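Local coordinates for putative fluoride ion transporter CrcB (Bordetella pertussis, PDB 5NKQ), which forms a fluoride-specific channel in the inner membrane that lowers the fluoride concentration in the cell and so limits its toxicity, while excluding chloride, at residues N43-L56 with G111-R124. Residues are numbered along the deposited sequence; the frame is centred on the assembly and turned at random.
Sequences NLVGGYLIGVMVAL and GSLAMTGLGLATVR. With F (fluoride ion), chain M; F (fluoride ion), chain J.
The Tyr48 ring is a knob set among Met115, Leu118, Gly119 and Thr122: Thr122 OG1 lies at its edge near the ring plane, whereas Met115 O, Leu118 C and Gly119 N approach obliquely. Leu120 CB lies over one face of the Arg124 guanidinium, offset toward its rim. With CG anti to the backbone N (chi1 178°), the Tyr48 ring extends along helix 98-126, and OH donates to Thr122 OG1 at 3.1 Å. Thr122 OG1 donates to Leu118 O at 2.6 Å from above the carbonyl plane. The bent Met115 chain brings CE against Tyr48 CB.

Segments 43-56 and 111-124 run roughly parallel (crossing angle -34°), with axes 6.5 Å apart at closest; Gly51 CA and Gly119 CA lie 4.1 Å apart, bringing the backbones together. Tyr48 CA makes a CA-H...O contact with Met115 O at 3.3 Å. Val123 packs its two methyls separately, CG2 on Val52 CG1 and CG1 on Leu56 CD2, with Ala55 CB against its CB.

Thr116 OG1 lies 2.9 Å from Gly47 O and is hydrogen-bonded to Ser86 OG of the second subunit. At the fluoride end, Ser112 OG donates to the chain M fluoride at 2.8 Å; Asn43 ND2 donates to that of chain J at 2.8 Å, which Ser108 OG also bonds. Asn43 OD1 accepts from Thr81 N; together the two Asn43 bonds probably set the amide's rotation.

The contact thus passes from a valine-alanine-leucine patch flanked by the Tyr48-Thr122 hydrogen bond, through close glycine packing, to hydroxyl and amide donors that hold fluoride in its pathway; such donors suit a small anion.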
ATOM      1  N   ASN A  43      -1.532   3.095  -7.357  1.00 33.51           N
ATOM      2  CA  ASN A  43      -0.393   3.331  -6.477  1.00 34.72           C
ATOM      3  C   ASN A  43       0.511   4.432  -7.018  1.00 30.68           C
ATOM      4  O   ASN A  43       1.041   5.240  -6.246  1.00 34.68           O
ATOM      5  CB  ASN A  43       0.393   2.036  -6.272  1.00 27.66           C
ATOM      6  CG  ASN A  43      -0.315   1.067  -5.346  1.00 38.77           C
ATOM      7  OD1 ASN A  43      -1.115   1.471  -4.502  1.00 35.53           O
ATOM      8  ND2 ASN A  43      -0.020  -0.221  -5.495  1.00 39.38           N
ATOM      9  N   LEU A  44       0.699   4.483  -8.338  1.00 32.37           N
ATOM     10  CA  LEU A  44       1.540   5.524  -8.924  1.00 33.33           C
ATOM     11  C   LEU A  44       0.893   6.897  -8.787  1.00 36.26           C
ATOM     12  O   LEU A  44       1.557   7.873  -8.418  1.00 28.25           O
ATOM     13  CB  LEU A  44       1.828   5.209 -10.392  1.00 35.93           C
ATOM     14  CG  LEU A  44       2.765   4.034 -10.678  1.00 37.66           C
ATOM     15  CD1 LEU A  44       2.940   3.839 -12.176  1.00 38.98           C
ATOM     16  CD2 LEU A  44       4.107   4.241  -9.999  1.00 32.05           C
ATOM     17  N   VAL A  45      -0.405   6.992  -9.087  1.00 34.08           N
ATOM     18  CA  VAL A  45      -1.108   8.266  -8.949  1.00 31.61           C
ATOM     19  C   VAL A  45      -1.158   8.689  -7.487  1.00 32.64           C
ATOM     20  O   VAL A  45      -0.940   9.863  -7.156  1.00 31.77           O
ATOM     21  CB  VAL A  45      -2.517   8.167  -9.563  1.00 31.20           C
ATOM     22  CG1 VAL A  45      -3.359   9.369  -9.170  1.00 29.34           C
ATOM     23  CG2 VAL A  45      -2.423   8.056 -11.076  1.00 30.46           C
ATOM     24  N   GLY A  46      -1.436   7.744  -6.587  1.00 36.53           N
ATOM     25  CA  GLY A  46      -1.453   8.072  -5.172  1.00 27.67           C
ATOM     26  C   GLY A  46      -0.089   8.482  -4.651  1.00 31.89           C
ATOM     27  O   GLY A  46       0.018   9.349  -3.780  1.00 30.35           O
ATOM     28  N   GLY A  47       0.972   7.864  -5.174  1.00 28.66           N
ATOM     29  CA  GLY A  47       2.312   8.266  -4.783  1.00 27.73           C
ATOM     30  C   GLY A  47       2.644   9.679  -5.225  1.00 36.52           C
ATOM     31  O   GLY A  47       3.279  10.437  -4.489  1.00 38.05           O
ATOM     32  N   TYR A  48       2.214  10.053  -6.432  1.00 30.57           N
ATOM     33  CA  TYR A  48       2.431  11.416  -6.903  1.00 32.46           C
ATOM     34  C   TYR A  48       1.596  12.414  -6.109  1.00 30.08           C
ATOM     35  O   TYR A  48       2.080  13.498  -5.762  1.00 31.58           O
ATOM     36  CB  TYR A  48       2.108  11.508  -8.395  1.00 30.79           C
ATOM     37  CG  TYR A  48       2.259  12.895  -8.980  1.00 36.48           C
ATOM     38  CD1 TYR A  48       3.504  13.379  -9.360  1.00 38.76           C
ATOM     39  CD2 TYR A  48       1.153  13.718  -9.162  1.00 35.69           C
ATOM     40  CE1 TYR A  48       3.646  14.644  -9.898  1.00 39.73           C
ATOM     41  CE2 TYR A  48       1.285  14.985  -9.700  1.00 36.54           C
ATOM     42  CZ  TYR A  48       2.534  15.443 -10.065  1.00 41.28           C
ATOM     43  OH  TYR A  48       2.671  16.702 -10.601  1.00 46.29           O
ATOM     44  N   LEU A  49       0.345  12.063  -5.805  1.00 29.46           N
ATOM     45  CA  LEU A  49      -0.548  13.013  -5.152  1.00 29.13           C
ATOM     46  C   LEU A  49      -0.160  13.260  -3.699  1.00 30.39           C
ATOM     47  O   LEU A  49      -0.431  14.343  -3.168  1.00 27.82           O
ATOM     48  CB  LEU A  49      -1.993  12.524  -5.244  1.00 28.92           C
ATOM     49  CG  LEU A  49      -2.627  12.617  -6.633  1.00 31.71           C
ATOM     50  CD1 LEU A  49      -4.056  12.094  -6.616  1.00 30.94           C
ATOM     51  CD2 LEU A  49      -2.583  14.050  -7.139  1.00 28.28           C
ATOM     52  N   ILE A  50       0.464  12.284  -3.037  1.00 30.75           N
ATOM     53  CA  ILE A  50       0.895  12.532  -1.666  1.00 27.55           C
ATOM     54  C   ILE A  50       2.151  13.396  -1.649  1.00 27.67           C
ATOM     55  O   ILE A  50       2.375  14.148  -0.695  1.00 27.81           O
ATOM     56  CB  ILE A  50       1.093  11.213  -0.897  1.00 32.53           C
ATOM     57  CG1 ILE A  50       1.218  11.493   0.603  1.00 27.24           C
ATOM     58  CG2 ILE A  50       2.310  10.455  -1.408  1.00 27.43           C
ATOM     59  CD1 ILE A  50       1.230  10.251   1.463  1.00 32.40           C
ATOM     60  N   GLY A  51       2.978  13.318  -2.692  1.00 30.14           N
ATOM     61  CA  GLY A  51       4.053  14.285  -2.831  1.00 32.89           C
ATOM     62  C   GLY A  51       3.522  15.686  -3.061  1.00 34.01           C
ATOM     63  O   GLY A  51       4.078  16.664  -2.554  1.00 30.84           O
ATOM     64  N   VAL A  52       2.431  15.799  -3.821  1.00 34.65           N
ATOM     65  CA  VAL A  52       1.769  17.088  -3.996  1.00 33.61           C
ATOM     66  C   VAL A  52       1.196  17.570  -2.670  1.00 35.82           C
ATOM     67  O   VAL A  52       1.353  18.737  -2.291  1.00 39.05           O
ATOM     68  CB  VAL A  52       0.677  16.986  -5.077  1.00 28.34           C
ATOM     69  CG1 VAL A  52      -0.159  18.259  -5.114  1.00 29.71           C
ATOM     70  CG2 VAL A  52       1.297  16.703  -6.439  1.00 28.55           C
ATOM     71  N   MET A  53       0.526  16.673  -1.941  1.00 35.26           N
ATOM     72  CA  MET A  53      -0.122  17.069  -0.695  1.00 31.39           C
ATOM     73  C   MET A  53       0.897  17.453   0.371  1.00 29.10           C
ATOM     74  O   MET A  53       0.727  18.466   1.058  1.00 31.87           O
ATOM     75  CB  MET A  53      -1.029  15.948  -0.193  1.00 31.36           C
ATOM     76  CG  MET A  53      -2.328  15.809  -0.969  1.00 35.86           C
ATOM     77  SD  MET A  53      -3.251  17.359  -1.051  1.00 37.65           S
ATOM     78  CE  MET A  53      -3.471  17.720   0.689  1.00 37.22           C
ATOM     79  N   VAL A  54       1.960  16.659   0.524  1.00 27.71           N
ATOM     80  CA  VAL A  54       2.983  16.969   1.523  1.00 31.32           C
ATOM     81  C   VAL A  54       3.586  18.344   1.262  1.00 31.96           C
ATOM     82  O   VAL A  54       3.833  19.118   2.195  1.00 35.87           O
ATOM     83  CB  VAL A  54       4.059  15.868   1.545  1.00 29.33           C
ATOM     84  CG1 VAL A  54       5.310  16.353   2.262  1.00 30.83           C
ATOM     85  CG2 VAL A  54       3.521  14.619   2.224  1.00 28.53           C
ATOM     86  N   ALA A  55       3.813  18.679  -0.009  1.00 33.00           N
ATOM     87  CA  ALA A  55       4.379  19.985  -0.331  1.00 34.17           C
ATOM     88  C   ALA A  55       3.361  21.099  -0.111  1.00 33.27           C
ATOM     89  O   ALA A  55       3.722  22.199   0.324  1.00 29.94           O
ATOM     90  CB  ALA A  55       4.893  19.995  -1.768  1.00 30.43           C
ATOM     91  N   LEU A  56       2.084  20.835  -0.401  1.00 34.36           N
ATOM     92  CA  LEU A  56       1.054  21.848  -0.185  1.00 34.71           C
ATOM     93  C   LEU A  56       0.820  22.097   1.299  1.00 34.07           C
ATOM     94  O   LEU A  56       0.621  23.243   1.719  1.00 33.29           O
ATOM     95  CB  LEU A  56      -0.248  21.432  -0.867  1.00 34.77           C
ATOM     96  CG  LEU A  56      -0.312  21.584  -2.388  1.00 36.62           C
ATOM     97  CD1 LEU A  56      -1.632  21.051  -2.920  1.00 34.88           C
ATOM     98  CD2 LEU A  56      -0.122  23.039  -2.784  1.00 36.11           C
ATOM     99  N   GLY A 111       8.692   3.016  -8.634  1.00 39.86           N
ATOM    100  CA  GLY A 111       7.794   3.932  -9.315  1.00 36.89           C
ATOM    101  C   GLY A 111       7.079   4.867  -8.359  1.00 32.84           C
ATOM    102  O   GLY A 111       6.952   6.064  -8.628  1.00 37.15           O
ATOM    103  N   SER A 112       6.602   4.336  -7.230  1.00 28.80           N
ATOM    104  CA  SER A 112       5.886   5.170  -6.270  1.00 37.28           C
ATOM    105  C   SER A 112       6.808   6.202  -5.633  1.00 35.20           C
ATOM    106  O   SER A 112       6.415   7.359  -5.442  1.00 34.59           O
ATOM    107  CB  SER A 112       5.236   4.298  -5.196  1.00 39.94           C
ATOM    108  OG  SER A 112       4.514   5.085  -4.268  1.00 42.83           O
ATOM    109  N   LEU A 113       8.038   5.804  -5.296  1.00 34.93           N
ATOM    110  CA  LEU A 113       8.983   6.746  -4.706  1.00 35.79           C
ATOM    111  C   LEU A 113       9.347   7.852  -5.690  1.00 35.72           C
ATOM    112  O   LEU A 113       9.492   9.017  -5.300  1.00 38.00           O
ATOM    113  CB  LEU A 113      10.240   6.009  -4.241  1.00 35.40           C
ATOM    114  CG  LEU A 113      10.042   4.897  -3.208  1.00 33.82           C
ATOM    115  CD1 LEU A 113      11.371   4.236  -2.872  1.00 33.66           C
ATOM    116  CD2 LEU A 113       9.379   5.439  -1.951  1.00 32.01           C
ATOM    117  N   ALA A 114       9.493   7.508  -6.971  1.00 34.70           N
ATOM    118  CA  ALA A 114       9.823   8.515  -7.974  1.00 35.17           C
ATOM    119  C   ALA A 114       8.663   9.479  -8.193  1.00 34.77           C
ATOM    120  O   ALA A 114       8.875  10.689  -8.342  1.00 32.74           O
ATOM    121  CB  ALA A 114      10.220   7.841  -9.287  1.00 32.32           C
ATOM    122  N   MET A 115       7.430   8.964  -8.222  1.00 34.99           N
ATOM    123  CA  MET A 115       6.273   9.843  -8.353  1.00 35.94           C
ATOM    124  C   MET A 115       6.106  10.733  -7.129  1.00 39.48           C
ATOM    125  O   MET A 115       5.672  11.883  -7.257  1.00 34.74           O
ATOM    126  CB  MET A 115       5.005   9.021  -8.590  1.00 37.17           C
ATOM    127  CG  MET A 115       5.016   8.217  -9.883  1.00 44.10           C
ATOM    128  SD  MET A 115       5.185   9.243 -11.355  1.00 56.79           S
ATOM    129  CE  MET A 115       3.605  10.084 -11.376  1.00 55.77           C
ATOM    130  N   THR A 116       6.441  10.222  -5.940  1.00 28.27           N
ATOM    131  CA  THR A 116       6.399  11.055  -4.744  1.00 28.90           C
ATOM    132  C   THR A 116       7.416  12.186  -4.831  1.00 32.36           C
ATOM    133  O   THR A 116       7.115  13.332  -4.475  1.00 34.32           O
ATOM    134  CB  THR A 116       6.645  10.205  -3.496  1.00 30.96           C
ATOM    135  OG1 THR A 116       5.646   9.180  -3.408  1.00 31.01           O
ATOM    136  CG2 THR A 116       6.587  11.067  -2.240  1.00 34.74           C
ATOM    137  N   GLY A 117       8.625  11.884  -5.307  1.00 34.36           N
ATOM    138  CA  GLY A 117       9.606  12.935  -5.526  1.00 33.59           C
ATOM    139  C   GLY A 117       9.170  13.921  -6.592  1.00 35.54           C
ATOM    140  O   GLY A 117       9.410  15.125  -6.475  1.00 39.13           O
ATOM    141  N   LEU A 118       8.521  13.423  -7.649  1.00 37.92           N
ATOM    142  CA  LEU A 118       7.983  14.316  -8.671  1.00 40.66           C
ATOM    143  C   LEU A 118       6.864  15.185  -8.111  1.00 36.31           C
ATOM    144  O   LEU A 118       6.742  16.360  -8.475  1.00 37.22           O
ATOM    145  CB  LEU A 118       7.485  13.508  -9.869  1.00 43.80           C
ATOM    146  CG  LEU A 118       8.548  12.929 -10.803  1.00 47.99           C
ATOM    147  CD1 LEU A 118       7.899  12.111 -11.909  1.00 46.48           C
ATOM    148  CD2 LEU A 118       9.406  14.041 -11.387  1.00 47.50           C
ATOM    149  N   GLY A 119       6.037  14.623  -7.227  1.00 32.75           N
ATOM    150  CA  GLY A 119       4.971  15.409  -6.627  1.00 33.59           C
ATOM    151  C   GLY A 119       5.496  16.516  -5.735  1.00 34.83           C
ATOM    152  O   GLY A 119       4.970  17.633  -5.742  1.00 37.14           O
ATOM    153  N   LEU A 120       6.538  16.225  -4.953  1.00 34.91           N
ATOM    154  CA  LEU A 120       7.160  17.257  -4.131  1.00 37.82           C
ATOM    155  C   LEU A 120       7.788  18.342  -4.997  1.00 34.33           C
ATOM    156  O   LEU A 120       7.636  19.537  -4.717  1.00 33.47           O
ATOM    157  CB  LEU A 120       8.210  16.634  -3.211  1.00 39.20           C
ATOM    158  CG  LEU A 120       7.718  15.663  -2.137  1.00 40.42           C
ATOM    159  CD1 LEU A 120       8.885  14.880  -1.559  1.00 39.34           C
ATOM    160  CD2 LEU A 120       6.984  16.413  -1.039  1.00 38.08           C
ATOM    161  N   ALA A 121       8.491  17.943  -6.060  1.00 32.84           N
ATOM    162  CA  ALA A 121       9.178  18.917  -6.900  1.00 29.51           C
ATOM    163  C   ALA A 121       8.205  19.743  -7.729  1.00 38.64           C
ATOM    164  O   ALA A 121       8.506  20.892  -8.067  1.00 39.21           O
ATOM    165  CB  ALA A 121      10.182  18.208  -7.810  1.00 29.69           C
ATOM    166  N   THR A 122       7.040  19.184  -8.065  1.00 38.91           N
ATOM    167  CA  THR A 122       6.075  19.918  -8.878  1.00 39.19           C
ATOM    168  C   THR A 122       5.519  21.118  -8.122  1.00 38.95           C
ATOM    169  O   THR A 122       5.451  22.228  -8.663  1.00 41.12           O
ATOM    170  CB  THR A 122       4.942  18.990  -9.317  1.00 39.81           C
ATOM    171  OG1 THR A 122       5.478  17.910 -10.091  1.00 45.19           O
ATOM    172  CG2 THR A 122       3.925  19.750 -10.156  1.00 38.79           C
ATOM    173  N   VAL A 123       5.117  20.915  -6.867  1.00 38.27           N
ATOM    174  CA  VAL A 123       4.545  22.009  -6.088  1.00 40.03           C
ATOM    175  C   VAL A 123       5.624  23.008  -5.691  1.00 38.39           C
ATOM    176  O   VAL A 123       5.421  24.225  -5.774  1.00 38.54           O
ATOM    177  CB  VAL A 123       3.804  21.453  -4.859  1.00 42.97           C
ATOM    178  CG1 VAL A 123       3.341  22.587  -3.957  1.00 44.53           C
ATOM    179  CG2 VAL A 123       2.626  20.601  -5.297  1.00 44.28           C
ATOM    180  N   ARG A 124       6.789  22.516  -5.259  1.00 38.56           N
ATOM    181  CA  ARG A 124       7.871  23.413  -4.867  1.00 40.62           C
ATOM    182  C   ARG A 124       8.362  24.249  -6.042  1.00 43.54           C
ATOM    183  O   ARG A 124       8.847  25.369  -5.847  1.00 47.15           O
ATOM    184  CB  ARG A 124       9.020  22.609  -4.260  1.00 44.05           C
ATOM    185  CG  ARG A 124       8.682  21.987  -2.912  1.00 51.22           C
ATOM    186  CD  ARG A 124       9.689  20.920  -2.511  1.00 55.06           C
ATOM    187  NE  ARG A 124       9.377  20.350  -1.203  1.00 58.73           N
ATOM    188  CZ  ARG A 124      10.002  19.303  -0.675  1.00 60.01           C
ATOM    189  NH1 ARG A 124      10.975  18.701  -1.345  1.00 60.97           N
ATOM    190  NH2 ARG A 124       9.652  18.854   0.523  1.00 58.48           N
TER
HETATM  191  F     F M 202       1.803   4.858  -3.504  1.00 51.55           F
HETATM  192  F     F J 202       1.114  -1.878  -7.448  1.00 42.52           F